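Sortase family protein (Streptococcus agalactiae, PDB 4D7W) is a class C sortase that probably joins pilin subunits covalently by transpeptidation during assembly of the type 2B pilus. Local coordinates at residues 29-34 with 96-101; 107-112 with 169-174; 65-70 with 132-137; 74-79 with 87-92. One frame throughout, in Å; residues are numbered along the deposited sequence.

Contact 1: 29-34 with 96-101; sequences EYNKQF and SSLPIG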
loop_
_atom_site.group_PDB
_atom_site.type_symbol
_atom_site.label_atom_id
_atom_site.label_comp_id
_atom_site.label_asym_id
_atom_site.label_seq_id
_atom_site.Cartn_x
_atom_site.Cartn_y
_atom_site.Cartn_z
ATOM N N GLU A 29 10.143 -6.628 -11.485
ATOM C CA GLU A 29 11.086 -5.864 -12.274
ATOM C C GLU A 29 10.943 -4.382 -11.931
ATOM O O GLU A 29 11.928 -3.683 -11.721
ATOM C CB GLU A 29 10.850 -6.100 -13.760
ATOM C CG GLU A 29 11.998 -5.683 -14.612
ATOM C CD GLU A 29 13.219 -6.553 -14.388
ATOM O OE1 GLU A 29 13.088 -7.638 -13.771
ATOM O OE2 GLU A 29 14.310 -6.152 -14.834
ATOM N N TYR A 30 9.702 -3.915 -11.876
ATOM C CA TYR A 30 9.421 -2.533 -11.511
ATOM C C TYR A 30 10.058 -2.161 -10.173
ATOM O O TYR A 30 10.772 -1.168 -10.073
ATOM C CB TYR A 30 7.921 -2.315 -11.458
ATOM C CG TYR A 30 7.496 -0.892 -11.155
ATOM C CD1 TYR A 30 7.287 0.031 -12.184
ATOM C CD2 TYR A 30 7.264 -0.480 -9.845
ATOM C CE1 TYR A 30 6.870 1.324 -11.916
ATOM C CE2 TYR A 30 6.846 0.812 -9.561
ATOM C CZ TYR A 30 6.651 1.711 -10.604
ATOM O OH TYR A 30 6.241 2.993 -10.319
ATOM N N ASN A 31 9.814 -2.971 -9.148
ATOM C CA ASN A 31 10.319 -2.661 -7.811
ATOM C C ASN A 31 11.845 -2.750 -7.684
ATOM O O ASN A 31 12.422 -2.349 -6.668
ATOM C CB ASN A 31 9.666 -3.590 -6.790
ATOM C CG ASN A 31 8.442 -2.980 -6.146
ATOM O OD1 ASN A 31 7.948 -1.945 -6.588
ATOM N ND2 ASN A 31 7.931 -3.631 -5.108
ATOM N N LYS A 32 12.502 -3.291 -8.701
ATOM C CA LYS A 32 13.967 -3.365 -8.688
ATOM C C LYS A 32 14.608 -1.993 -8.811
ATOM O O LYS A 32 15.732 -1.794 -8.370
ATOM C CB LYS A 32 14.484 -4.257 -9.828
ATOM C CG LYS A 32 14.505 -5.722 -9.493
ATOM C CD LYS A 32 15.151 -6.516 -10.615
ATOM C CE LYS A 32 15.156 -7.995 -10.300
ATOM N NZ LYS A 32 13.770 -8.527 -10.221
ATOM N N GLN A 33 13.900 -1.046 -9.417
ATOM C CA GLN A 33 14.502 0.253 -9.695
ATOM C C GLN A 33 14.807 1.068 -8.442
ATOM O O GLN A 33 15.705 1.905 -8.450
ATOM C CB GLN A 33 13.596 1.076 -10.608
ATOM C CG GLN A 33 12.419 1.714 -9.903
ATOM C CD GLN A 33 11.465 2.360 -10.886
ATOM O OE1 GLN A 33 11.705 3.477 -11.348
ATOM N NE2 GLN A 33 10.385 1.651 -11.233
ATOM N N PHE A 34 14.061 0.836 -7.370
ATOM C CA PHE A 34 14.132 1.739 -6.211
ATOM C C PHE A 34 15.481 1.706 -5.491
ATOM O O PHE A 34 15.890 2.706 -4.891
ATOM C CB PHE A 34 12.988 1.432 -5.257
ATOM C CG PHE A 34 11.658 1.798 -5.829
ATOM C CD1 PHE A 34 11.193 3.102 -5.741
ATOM C CD2 PHE A 34 10.910 0.864 -6.532
ATOM C CE1 PHE A 34 9.973 3.457 -6.309
ATOM C CE2 PHE A 34 9.698 1.217 -7.112
ATOM C CZ PHE A 34 9.234 2.512 -7.000
ATOM N N SER A 96 6.126 5.366 -4.624
ATOM C CA SER A 96 6.720 4.381 -3.718
ATOM C C SER A 96 6.714 3.000 -4.349
ATOM O O SER A 96 6.125 2.796 -5.402
ATOM C CB SER A 96 5.993 4.364 -2.358
ATOM O OG SER A 96 4.639 3.934 -2.445
ATOM N N SER A 97 7.406 2.047 -3.727
ATOM C CA SER A 97 7.472 0.706 -4.279
ATOM C C SER A 97 6.083 0.047 -4.280
ATOM O O SER A 97 5.274 0.302 -3.387
ATOM C CB SER A 97 8.463 -0.159 -3.482
ATOM O OG SER A 97 9.693 0.521 -3.264
ATOM N N LEU A 98 5.806 -0.790 -5.280
ATOM C CA LEU A 98 4.569 -1.596 -5.300
ATOM C C LEU A 98 4.486 -2.453 -4.037
ATOM O O LEU A 98 5.510 -2.913 -3.547
ATOM C CB LEU A 98 4.507 -2.499 -6.554
ATOM C CG LEU A 98 4.557 -1.734 -7.874
ATOM C CD1 LEU A 98 4.780 -2.662 -9.097
ATOM C CD2 LEU A 98 3.280 -0.903 -8.022
ATOM N N PRO A 99 3.266 -2.670 -3.515
ATOM C CA PRO A 99 3.056 -3.381 -2.247
ATOM C C PRO A 99 3.335 -4.890 -2.272
ATOM O O PRO A 99 2.853 -5.589 -1.392
ATOM C CB PRO A 99 1.572 -3.114 -1.944
ATOM C CG PRO A 99 0.964 -2.820 -3.283
ATOM C CD PRO A 99 2.024 -2.049 -4.007
ATOM N N ILE A 100 4.090 -5.388 -3.245
ATOM C CA ILE A 100 4.548 -6.783 -3.194
ATOM C C ILE A 100 5.943 -6.874 -2.557
ATOM O O ILE A 100 6.549 -7.940 -2.502
ATOM C CB ILE A 100 4.587 -7.415 -4.579
ATOM C CG1 ILE A 100 5.521 -6.615 -5.499
ATOM C CG2 ILE A 100 3.180 -7.482 -5.158
ATOM C CD1 ILE A 100 6.047 -7.412 -6.692
ATOM N N GLY A 101 6.466 -5.745 -2.094
ATOM C CA GLY A 101 7.773 -5.746 -1.456
ATOM C C GLY A 101 8.887 -6.210 -2.375
ATOM O O GLY A 101 8.812 -6.022 -3.596
#
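Asn31 reaches from helix 17-31 to Leu98 and Gly101 in the loop leading to strand 105-115, and its amide docks the N-terminal helical region on the sortase beta barrel. OD1 accepts from Leu98 N at 2.8 Å; the donor lies in the carbonyl plane on a lone pair, although the hydrogen bond is bent at the hydrogen (140°). Both hydrogens of ND2 are used: one makes a nearly straight bond (169°) to Leu98 O at 3.0 Å, the other goes to Gly101 O at 3.0 Å. Those two oxygens lie almost in the amide plane, so the three bonds fix the rotation of this buried group and distinguish its oxygen from its nitrogen.

Leu98 turns its hydrocarbon branch to the preceding helical residue. With CG of Tyr30 anti to the backbone N (chi1 -177°), the two side chains cross at about a right angle, and Leu98 CD1 comes within 3.4 Å of Tyr30 CD2.

Phe34 presents a ring face to Ser97, whose CA makes a CH-pi contact 3.9 Å from the ring centroid. Over that same face, offset toward the rim, stands Ser97 OG, which is hydrogen-bonded to His106 N.

Contact 2: 107-112 with 169-174; sequences SILSGH and QTLVTC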
loop_
_atom_site.group_PDB
_atom_site.type_symbol
_atom_site.label_atom_id
_atom_site.label_comp_id
_atom_site.label_asym_id
_atom_site.label_seq_id
_atom_site.Cartn_x
_atom_site.Cartn_y
_atom_site.Cartn_z
ATOM N N SER A 107 7.002 0.494 0.296
ATOM C CA SER A 107 5.678 0.785 -0.213
ATOM C C SER A 107 4.931 1.649 0.804
ATOM O O SER A 107 4.995 1.388 2.008
ATOM C CB SER A 107 4.919 -0.522 -0.464
ATOM O OG SER A 107 3.720 -0.277 -1.175
ATOM N N ILE A 108 4.215 2.660 0.327
ATOM C CA ILE A 108 3.465 3.549 1.212
ATOM C C ILE A 108 1.985 3.566 0.840
ATOM O O ILE A 108 1.637 3.840 -0.312
ATOM C CB ILE A 108 4.007 4.972 1.163
ATOM C CG1 ILE A 108 5.468 4.996 1.604
ATOM C CG2 ILE A 108 3.184 5.905 2.084
ATOM C CD1 ILE A 108 6.180 6.311 1.309
ATOM N N LEU A 109 1.136 3.271 1.823
ATOM C CA LEU A 109 -0.304 3.183 1.653
ATOM C C LEU A 109 -0.984 4.249 2.508
ATOM O O LEU A 109 -0.678 4.384 3.692
ATOM C CB LEU A 109 -0.800 1.806 2.058
ATOM C CG LEU A 109 -0.130 0.629 1.356
ATOM C CD1 LEU A 109 -0.815 -0.662 1.762
ATOM C CD2 LEU A 109 -0.170 0.844 -0.146
ATOM N N SER A 110 -1.917 4.982 1.913
ATOM C CA SER A 110 -2.527 6.148 2.562
ATOM C C SER A 110 -4.053 6.032 2.642
ATOM O O SER A 110 -4.710 5.535 1.718
ATOM C CB SER A 110 -2.128 7.411 1.802
ATOM O OG SER A 110 -2.659 8.579 2.399
ATOM N N GLY A 111 -4.623 6.492 3.754
ATOM C CA GLY A 111 -6.058 6.430 3.919
ATOM C C GLY A 111 -6.509 7.530 4.864
ATOM O O GLY A 111 -5.805 7.857 5.838
ATOM N N HIS A 112 -7.668 8.108 4.567
ATOM C CA HIS A 112 -8.254 9.151 5.421
ATOM C C HIS A 112 -8.439 8.667 6.852
ATOM O O HIS A 112 -8.658 7.482 7.099
ATOM C CB HIS A 112 -9.600 9.622 4.873
ATOM C CG HIS A 112 -9.485 10.600 3.750
ATOM N ND1 HIS A 112 -10.442 10.715 2.761
ATOM C CD2 HIS A 112 -8.535 11.519 3.463
ATOM C CE1 HIS A 112 -10.080 11.656 1.908
ATOM N NE2 HIS A 112 -8.927 12.161 2.312
ATOM N N GLN A 169 6.818 -1.468 4.522
ATOM C CA GLN A 169 5.554 -0.892 4.088
ATOM C C GLN A 169 5.044 0.020 5.203
ATOM O O GLN A 169 4.983 -0.392 6.358
ATOM C CB GLN A 169 4.541 -1.988 3.757
ATOM C CG GLN A 169 3.232 -1.510 3.142
ATOM C CD GLN A 169 2.426 -2.664 2.576
ATOM O OE1 GLN A 169 1.479 -3.133 3.205
ATOM N NE2 GLN A 169 2.810 -3.140 1.389
ATOM N N THR A 170 4.707 1.257 4.858
ATOM C CA THR A 170 4.210 2.217 5.851
ATOM C C THR A 170 2.755 2.547 5.574
ATOM O O THR A 170 2.370 2.763 4.421
ATOM C CB THR A 170 5.044 3.511 5.846
ATOM O OG1 THR A 170 6.371 3.208 6.265
ATOM C CG2 THR A 170 4.461 4.579 6.801
ATOM N N LEU A 171 1.947 2.560 6.633
ATOM C CA LEU A 171 0.565 2.977 6.538
ATOM C C LEU A 171 0.473 4.396 7.115
ATOM O O LEU A 171 0.959 4.658 8.213
ATOM C CB LEU A 171 -0.359 1.998 7.278
ATOM C CG LEU A 171 -0.172 0.503 6.973
ATOM C CD1 LEU A 171 -1.158 -0.315 7.780
ATOM C CD2 LEU A 171 -0.280 0.182 5.442
ATOM N N VAL A 172 -0.125 5.300 6.347
ATOM C CA VAL A 172 -0.125 6.717 6.645
ATOM C C VAL A 172 -1.545 7.230 6.793
ATOM O O VAL A 172 -2.407 6.940 5.961
ATOM C CB VAL A 172 0.564 7.529 5.527
ATOM C CG1 VAL A 172 0.582 9.023 5.885
ATOM C CG2 VAL A 172 1.982 6.999 5.276
ATOM N N THR A 173 -1.797 8.004 7.843
ATOM C CA THR A 173 -3.074 8.681 7.958
ATOM C C THR A 173 -2.852 10.010 8.674
ATOM O O THR A 173 -1.728 10.313 9.073
ATOM C CB THR A 173 -4.120 7.831 8.706
ATOM O OG1 THR A 173 -5.403 8.455 8.592
ATOM C CG2 THR A 173 -3.749 7.654 10.189
ATOM N N CYS A 174 -3.908 10.807 8.802
ATOM C CA CYS A 174 -3.831 12.110 9.482
ATOM C C CYS A 174 -3.997 11.986 10.992
ATOM O O CYS A 174 -4.618 11.045 11.481
ATOM C CB CYS A 174 -4.901 13.073 8.944
ATOM S SG CYS A 174 -4.665 13.589 7.233
#
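Ser107 pairs with Gln169 in a parallel strand pair whose register continues with Ile108 and Thr170, Leu109 and Leu171, and Ser110 and Val172. The evidence is a regular set of backbone bonds, such as Leu109 N to Thr170 O at 2.9 Å and Val172 N to Leu109 O, also at 2.9 Å, with the strand axes only 19° from parallel. The final backbone bond, Gly111 N to Val172 O, lengthens to 3.2 Å, and beyond it a side chain takes over: Thr173 OG1 donates to Gly111 O at 2.8 Å.

Gln169 can be traced atom by atom. CB lies alongside Ser107 O. CG, anti to the backbone N (chi1 -173°), comes within 3.6 Å of that oxygen, and the chain continues extended. CD passes near the methyl CD1 of Leu109, which OE1 approaches to 3.7 Å before accepting a hydrogen bond from Trp133 NE1. NE2 turns the other way, to Ser107 CB at 3.8 Å. On the same face Leu171 CD2 packs against Leu109 CB and CD1, while on the reverse face Ile108 CG2 meets Val172 CG2 at 3.6 Å.

Strand 167-175 carries the TLxTC signature of sortases, whose cysteine is the family nucleophile; Cys174 and His112 therefore probably belong to the active site. In the sheet, strand 105-115 lies between 90-92 and 167-175, strand 182-191 flanks the latter, and Ile66 of strand 62-68 packs on Leu109 and Leu171.

Contact 3: 65-70 with 132-137; sequences YISIPK and HWTVSI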
loop_
_atom_site.group_PDB
_atom_site.type_symbol
_atom_site.label_atom_id
_atom_site.label_comp_id
_atom_site.label_asym_id
_atom_site.label_seq_id
_atom_site.Cartn_x
_atom_site.Cartn_y
_atom_site.Cartn_z
ATOM N N TYR A 65 -6.029 -5.933 -1.902
ATOM C CA TYR A 65 -6.680 -5.448 -0.705
ATOM C C TYR A 65 -5.821 -5.686 0.518
ATOM O O TYR A 65 -4.996 -6.605 0.552
ATOM C CB TYR A 65 -8.057 -6.099 -0.527
ATOM C CG TYR A 65 -8.074 -7.609 -0.402
ATOM C CD1 TYR A 65 -8.113 -8.430 -1.533
ATOM C CD2 TYR A 65 -8.094 -8.218 0.850
ATOM C CE1 TYR A 65 -8.150 -9.819 -1.411
ATOM C CE2 TYR A 65 -8.124 -9.610 0.981
ATOM C CZ TYR A 65 -8.155 -10.402 -0.150
ATOM O OH TYR A 65 -8.181 -11.780 -0.013
ATOM N N ILE A 66 -6.028 -4.840 1.521
ATOM C CA ILE A 66 -5.264 -4.902 2.753
ATOM C C ILE A 66 -6.155 -5.383 3.894
ATOM O O ILE A 66 -7.345 -5.072 3.941
ATOM C CB ILE A 66 -4.654 -3.536 3.110
ATOM C CG1 ILE A 66 -3.780 -3.645 4.361
ATOM C CG2 ILE A 66 -5.751 -2.489 3.284
ATOM C CD1 ILE A 66 -3.139 -2.326 4.755
ATOM N N SER A 67 -5.565 -6.158 4.800
ATOM C CA SER A 67 -6.281 -6.736 5.939
ATOM C C SER A 67 -5.554 -6.412 7.226
ATOM O O SER A 67 -4.357 -6.694 7.352
ATOM C CB SER A 67 -6.404 -8.255 5.808
ATOM O OG SER A 67 -7.225 -8.608 4.720
ATOM N N ILE A 68 -6.280 -5.829 8.173
ATOM C CA ILE A 68 -5.719 -5.456 9.462
ATOM C C ILE A 68 -6.637 -5.963 10.557
ATOM O O ILE A 68 -7.410 -5.185 11.140
ATOM C CB ILE A 68 -5.546 -3.938 9.593
ATOM C CG1 ILE A 68 -4.960 -3.364 8.303
ATOM C CG2 ILE A 68 -4.672 -3.603 10.796
ATOM C CD1 ILE A 68 -4.776 -1.876 8.342
ATOM N N PRO A 69 -6.557 -7.274 10.829
ATOM C CA PRO A 69 -7.417 -8.031 11.746
ATOM C C PRO A 69 -7.621 -7.346 13.079
ATOM O O PRO A 69 -8.719 -7.405 13.618
ATOM C CB PRO A 69 -6.651 -9.343 11.928
ATOM C CG PRO A 69 -5.969 -9.533 10.613
ATOM C CD PRO A 69 -5.556 -8.144 10.180
ATOM N N LYS A 70 -6.584 -6.706 13.604
ATOM C CA LYS A 70 -6.688 -6.125 14.929
ATOM C C LYS A 70 -7.755 -5.025 14.995
ATOM O O LYS A 70 -8.434 -4.879 16.011
ATOM C CB LYS A 70 -5.338 -5.576 15.383
ATOM C CG LYS A 70 -5.354 -5.180 16.845
ATOM C CD LYS A 70 -4.045 -4.565 17.290
ATOM C CE LYS A 70 -4.023 -4.391 18.799
ATOM N NZ LYS A 70 -2.786 -3.692 19.241
ATOM N N HIS A 132 0.516 -7.360 13.145
ATOM C CA HIS A 132 0.666 -7.709 11.718
ATOM C C HIS A 132 -0.471 -7.178 10.851
ATOM O O HIS A 132 -1.605 -7.040 11.308
ATOM C CB HIS A 132 0.714 -9.234 11.512
ATOM C CG HIS A 132 1.885 -9.919 12.149
ATOM N ND1 HIS A 132 2.298 -11.179 11.771
ATOM C CD2 HIS A 132 2.722 -9.533 13.140
ATOM C CE1 HIS A 132 3.342 -11.537 12.496
ATOM N NE2 HIS A 132 3.620 -10.557 13.335
ATOM N N TRP A 133 -0.175 -6.923 9.579
ATOM C CA TRP A 133 -1.224 -6.860 8.559
ATOM C C TRP A 133 -0.769 -7.617 7.300
ATOM O O TRP A 133 0.391 -8.044 7.188
ATOM C CB TRP A 133 -1.605 -5.412 8.228
ATOM C CG TRP A 133 -0.580 -4.637 7.451
ATOM C CD1 TRP A 133 -0.454 -4.580 6.100
ATOM C CD2 TRP A 133 0.433 -3.774 7.986
ATOM N NE1 TRP A 133 0.586 -3.753 5.751
ATOM C CE2 TRP A 133 1.142 -3.238 6.892
ATOM C CE3 TRP A 133 0.803 -3.396 9.285
ATOM C CZ2 TRP A 133 2.217 -2.356 7.054
ATOM C CZ3 TRP A 133 1.867 -2.516 9.446
ATOM C CH2 TRP A 133 2.563 -2.012 8.335
ATOM N N THR A 134 -1.701 -7.836 6.384
ATOM C CA THR A 134 -1.387 -8.484 5.120
ATOM C C THR A 134 -1.992 -7.685 3.976
ATOM O O THR A 134 -3.024 -7.021 4.139
ATOM C CB THR A 134 -1.919 -9.920 5.055
ATOM O OG1 THR A 134 -3.347 -9.899 5.126
ATOM C CG2 THR A 134 -1.365 -10.771 6.196
ATOM N N VAL A 135 -1.315 -7.715 2.836
ATOM C CA VAL A 135 -1.892 -7.255 1.592
ATOM C C VAL A 135 -2.009 -8.494 0.706
ATOM O O VAL A 135 -1.117 -9.351 0.681
ATOM C CB VAL A 135 -1.050 -6.138 0.917
ATOM C CG1 VAL A 135 -1.036 -4.874 1.788
ATOM C CG2 VAL A 135 0.343 -6.599 0.709
ATOM N N SER A 136 -3.143 -8.610 0.031
ATOM C CA SER A 136 -3.399 -9.739 -0.842
ATOM C C SER A 136 -3.382 -9.217 -2.255
ATOM O O SER A 136 -4.102 -8.278 -2.575
ATOM C CB SER A 136 -4.731 -10.392 -0.503
ATOM O OG SER A 136 -4.757 -10.711 0.880
ATOM N N ILE A 137 -2.522 -9.797 -3.080
ATOM C CA ILE A 137 -2.331 -9.325 -4.445
ATOM C C ILE A 137 -2.354 -10.554 -5.348
ATOM O O ILE A 137 -1.557 -11.474 -5.177
ATOM C CB ILE A 137 -1.017 -8.527 -4.571
ATOM C CG1 ILE A 137 -1.120 -7.214 -3.770
ATOM C CG2 ILE A 137 -0.681 -8.248 -6.025
ATOM C CD1 ILE A 137 0.201 -6.655 -3.372
HETATM O O HOH W 1 -4.983 -9.125 2.852
HETATM O O HOH W 2 -3.785 -6.897 12.967
#
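His132 meets Pro69 where segment 65-70 leaves the sheet, with His132 O 4.3 Å from Pro69 CD. Beside them water 2 bridges the two backbones, donating to His132 O at 2.7 Å and accepting from Lys70 N. Trp133 follows with its CG set between the backbone N and the carbonyl carbon (chi1 72°). Its CB packs beside Ile68 CG1, the two side chains pointing the same way, and its indole CD1 reaches Ile66 CD1 at 3.8 Å; NE1 has its partner in strand 167-175.

Thr134 forms a hydrogen-bonded antiparallel pair with Ser67: Thr134 N gives to Ser67 O at 3.0 Å, and Ser67 N returns the bond to Thr134 O at 2.8 Å. Their hydroxyls share water 1, which lies 2.9 Å from Thr134 OG1. Val135 belongs to a non-hydrogen-bonded pair and turns to the other face, where its CG1 touches Ile66 CG1.

Ser136 restores the hydrogen-bonded pattern with Tyr65, its N donating to Tyr65 O at 2.8 Å. Tyr65 folds its ring across the neighbouring strand, so that Ser136 CB sits over a ring face, 3.7 Å from the centroid, in a CH-pi contact. Ile137, directed away from strand 62-68, packs on Pro99 and Ile100.

The alternation of faces, with Ile66, Trp133 and Val135 buried and Ser67, Thr134 and Ser136 on the opposite, partly exposed face, is that of an antiparallel strand pair in the wall of the sortase beta barrel.

Contact 4: 74-79 with 87-92; sequences KLPLYH and QTSIGH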
loop_
_atom_site.group_PDB
_atom_site.type_symbol
_atom_site.label_atom_id
_atom_site.label_comp_id
_atom_site.label_asym_id
_atom_site.label_seq_id
_atom_site.Cartn_x
_atom_site.Cartn_y
_atom_site.Cartn_z
ATOM N N LYS A 74 -10.723 -4.399 6.204
ATOM C CA LYS A 74 -10.415 -5.103 4.974
ATOM C C LYS A 74 -10.885 -4.186 3.857
ATOM O O LYS A 74 -12.087 -3.976 3.693
ATOM C CB LYS A 74 -11.102 -6.469 4.915
ATOM C CG LYS A 74 -10.621 -7.320 3.747
ATOM C CD LYS A 74 -11.244 -8.716 3.740
ATOM C CE LYS A 74 -12.477 -8.789 2.831
ATOM N NZ LYS A 74 -12.780 -10.182 2.356
ATOM N N LEU A 75 -9.938 -3.597 3.133
ATOM C CA LEU A 75 -10.253 -2.586 2.120
ATOM C C LEU A 75 -9.463 -2.806 0.851
ATOM O O LEU A 75 -8.325 -3.297 0.896
ATOM C CB LEU A 75 -9.965 -1.176 2.641
ATOM C CG LEU A 75 -10.838 -0.590 3.743
ATOM C CD1 LEU A 75 -10.168 0.649 4.317
ATOM C CD2 LEU A 75 -12.202 -0.241 3.200
ATOM N N PRO A 76 -10.058 -2.429 -0.289
ATOM C CA PRO A 76 -9.363 -2.494 -1.582
ATOM C C PRO A 76 -8.280 -1.425 -1.700
ATOM O O PRO A 76 -8.469 -0.307 -1.211
ATOM C CB PRO A 76 -10.492 -2.261 -2.603
ATOM C CG PRO A 76 -11.553 -1.498 -1.838
ATOM C CD PRO A 76 -11.467 -2.003 -0.417
ATOM N N LEU A 77 -7.163 -1.782 -2.330
ATOM C CA LEU A 77 -6.013 -0.901 -2.552
ATOM C C LEU A 77 -5.984 -0.395 -3.975
ATOM O O LEU A 77 -5.980 -1.207 -4.894
ATOM C CB LEU A 77 -4.688 -1.638 -2.313
ATOM C CG LEU A 77 -4.272 -1.996 -0.902
ATOM C CD1 LEU A 77 -2.932 -2.723 -0.960
ATOM C CD2 LEU A 77 -4.172 -0.733 -0.061
ATOM N N TYR A 78 -5.908 0.916 -4.175
ATOM C CA TYR A 78 -5.879 1.442 -5.537
ATOM C C TYR A 78 -4.565 2.151 -5.891
ATOM O O TYR A 78 -3.858 2.647 -5.015
ATOM C CB TYR A 78 -7.067 2.394 -5.748
ATOM C CG TYR A 78 -8.405 1.676 -5.808
ATOM C CD1 TYR A 78 -9.107 1.380 -4.650
ATOM C CD2 TYR A 78 -8.956 1.275 -7.028
ATOM C CE1 TYR A 78 -10.327 0.718 -4.691
ATOM C CE2 TYR A 78 -10.168 0.601 -7.077
ATOM C CZ TYR A 78 -10.846 0.333 -5.898
ATOM O OH TYR A 78 -12.043 -0.325 -5.917
ATOM N N HIS A 79 -4.254 2.207 -7.188
ATOM C CA HIS A 79 -3.195 3.073 -7.697
ATOM C C HIS A 79 -3.425 4.526 -7.285
ATOM O O HIS A 79 -4.521 5.055 -7.451
ATOM C CB HIS A 79 -3.109 3.017 -9.231
ATOM C CG HIS A 79 -2.573 1.722 -9.781
ATOM N ND1 HIS A 79 -3.346 0.589 -9.910
ATOM C CD2 HIS A 79 -1.349 1.392 -10.258
ATOM C CE1 HIS A 79 -2.625 -0.385 -10.441
ATOM N NE2 HIS A 79 -1.406 0.074 -10.660
ATOM N N GLN A 87 -11.750 8.563 -0.796
ATOM C CA GLN A 87 -13.075 8.734 -0.212
ATOM C C GLN A 87 -13.675 7.402 0.250
ATOM O O GLN A 87 -14.470 7.382 1.180
ATOM C CB GLN A 87 -14.011 9.447 -1.191
ATOM C CG GLN A 87 -13.741 10.951 -1.262
ATOM C CD GLN A 87 -14.608 11.685 -2.279
ATOM O OE1 GLN A 87 -15.420 11.076 -2.983
ATOM N NE2 GLN A 87 -14.432 13.003 -2.364
ATOM N N THR A 88 -13.276 6.287 -0.360
ATOM C CA THR A 88 -13.832 4.988 0.032
ATOM C C THR A 88 -12.811 3.857 0.181
ATOM O O THR A 88 -13.163 2.754 0.610
ATOM C CB THR A 88 -14.882 4.509 -0.983
ATOM O OG1 THR A 88 -14.251 4.293 -2.257
ATOM C CG2 THR A 88 -15.999 5.534 -1.117
ATOM N N SER A 89 -11.559 4.111 -0.186
ATOM C CA SER A 89 -10.574 3.040 -0.196
ATOM C C SER A 89 -9.211 3.504 0.260
ATOM O O SER A 89 -9.036 4.641 0.683
ATOM C CB SER A 89 -10.464 2.439 -1.592
ATOM O OG SER A 89 -11.722 1.951 -2.009
ATOM N N ILE A 90 -8.244 2.603 0.164
ATOM C CA ILE A 90 -6.882 2.934 0.515
ATOM C C ILE A 90 -6.104 3.214 -0.760
ATOM O O ILE A 90 -6.269 2.512 -1.761
ATOM C CB ILE A 90 -6.220 1.790 1.306
ATOM C CG1 ILE A 90 -7.069 1.434 2.537
ATOM C CG2 ILE A 90 -4.799 2.157 1.690
ATOM C CD1 ILE A 90 -7.291 2.614 3.488
ATOM N N GLY A 91 -5.258 4.234 -0.720
ATOM C CA GLY A 91 -4.481 4.597 -1.880
ATOM C C GLY A 91 -3.033 4.187 -1.727
ATOM O O GLY A 91 -2.506 4.103 -0.616
ATOM N N HIS A 92 -2.378 3.937 -2.854
ATOM C CA HIS A 92 -0.945 3.668 -2.838
ATOM C C HIS A 92 -0.172 4.888 -3.342
ATOM O O HIS A 92 -0.441 5.376 -4.431
ATOM C CB HIS A 92 -0.641 2.428 -3.676
ATOM C CG HIS A 92 0.814 2.241 -3.946
ATOM N ND1 HIS A 92 1.408 2.658 -5.118
ATOM C CD2 HIS A 92 1.799 1.702 -3.191
ATOM C CE1 HIS A 92 2.700 2.385 -5.070
ATOM N NE2 HIS A 92 2.962 1.801 -3.914
#
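A short beta-alpha-beta unit brings Leu77 beside Ile90 and Tyr78 beside Gly91: strand 73-79 passes through helix 83-86 and returns as strand 90-92, running parallel with 33° between the strand axes. Three backbone bonds establish the register. Ile90 N donates to Pro76 O at 3.2 Å, Tyr78 N to Ile90 O at 2.9 Å, and His92 N to Tyr78 O at 2.9 Å; the last is the most bent, at 141°.

Ile90 divides its side chain between two leucines. Its CG2, anti to the backbone N, presses on Leu77 CD2 at 3.4 Å, tighter than a usual van der Waals contact, while the longer branch, CG1, carries CD1 to within 3.6 Å of Leu75 CD1. The Leu75 and Ile90 side chains cross at about a right angle, and Leu109 of strand 105-115 covers Ile90 and Leu77.

At the far end His79 and His92 lie on this same face, but both find their polar partners outside the pair. His92 is hydrogen-bonded to Tyr51 OH and Ser97 O. His79 uses both ring nitrogens on backbone oxygens, of Gly61 and Gln54, a pattern consistent with a doubly protonated ring.

Tyr78 lies on the reverse face, where Gly91 has no side chain beside it and its ring meets Ser89 of the loop that precedes strand 90-92. Ser89 CB is 3.5 Å from Tyr78 CD1, and Ser89 OG comes to 3.3 Å from Tyr78 CE1.

In the fold
From the N terminus, helix 17-31 opens contact 1, which closes only at loop 96-101 and so ties the helical region to the barrel. Within that span strand 62-68 opens contact 3, and the local closure of contact 4 (74-79 with 87-92) falls inside the spans of both. Contact 3 closes at strand 132-137, so it crosses contact 1; it also crosses contact 2, which opens at strand 105-115 after contact 1 is complete and closes at 167-175. Contacts 2, 3 and 4 share one mixed sheet: Ile66 N to Leu75 O joins 3 with 4, Ser110 N to Gly91 O joins 4 with 2, and Leu171 packing on Ile66 and Trp133 links 3 with 2.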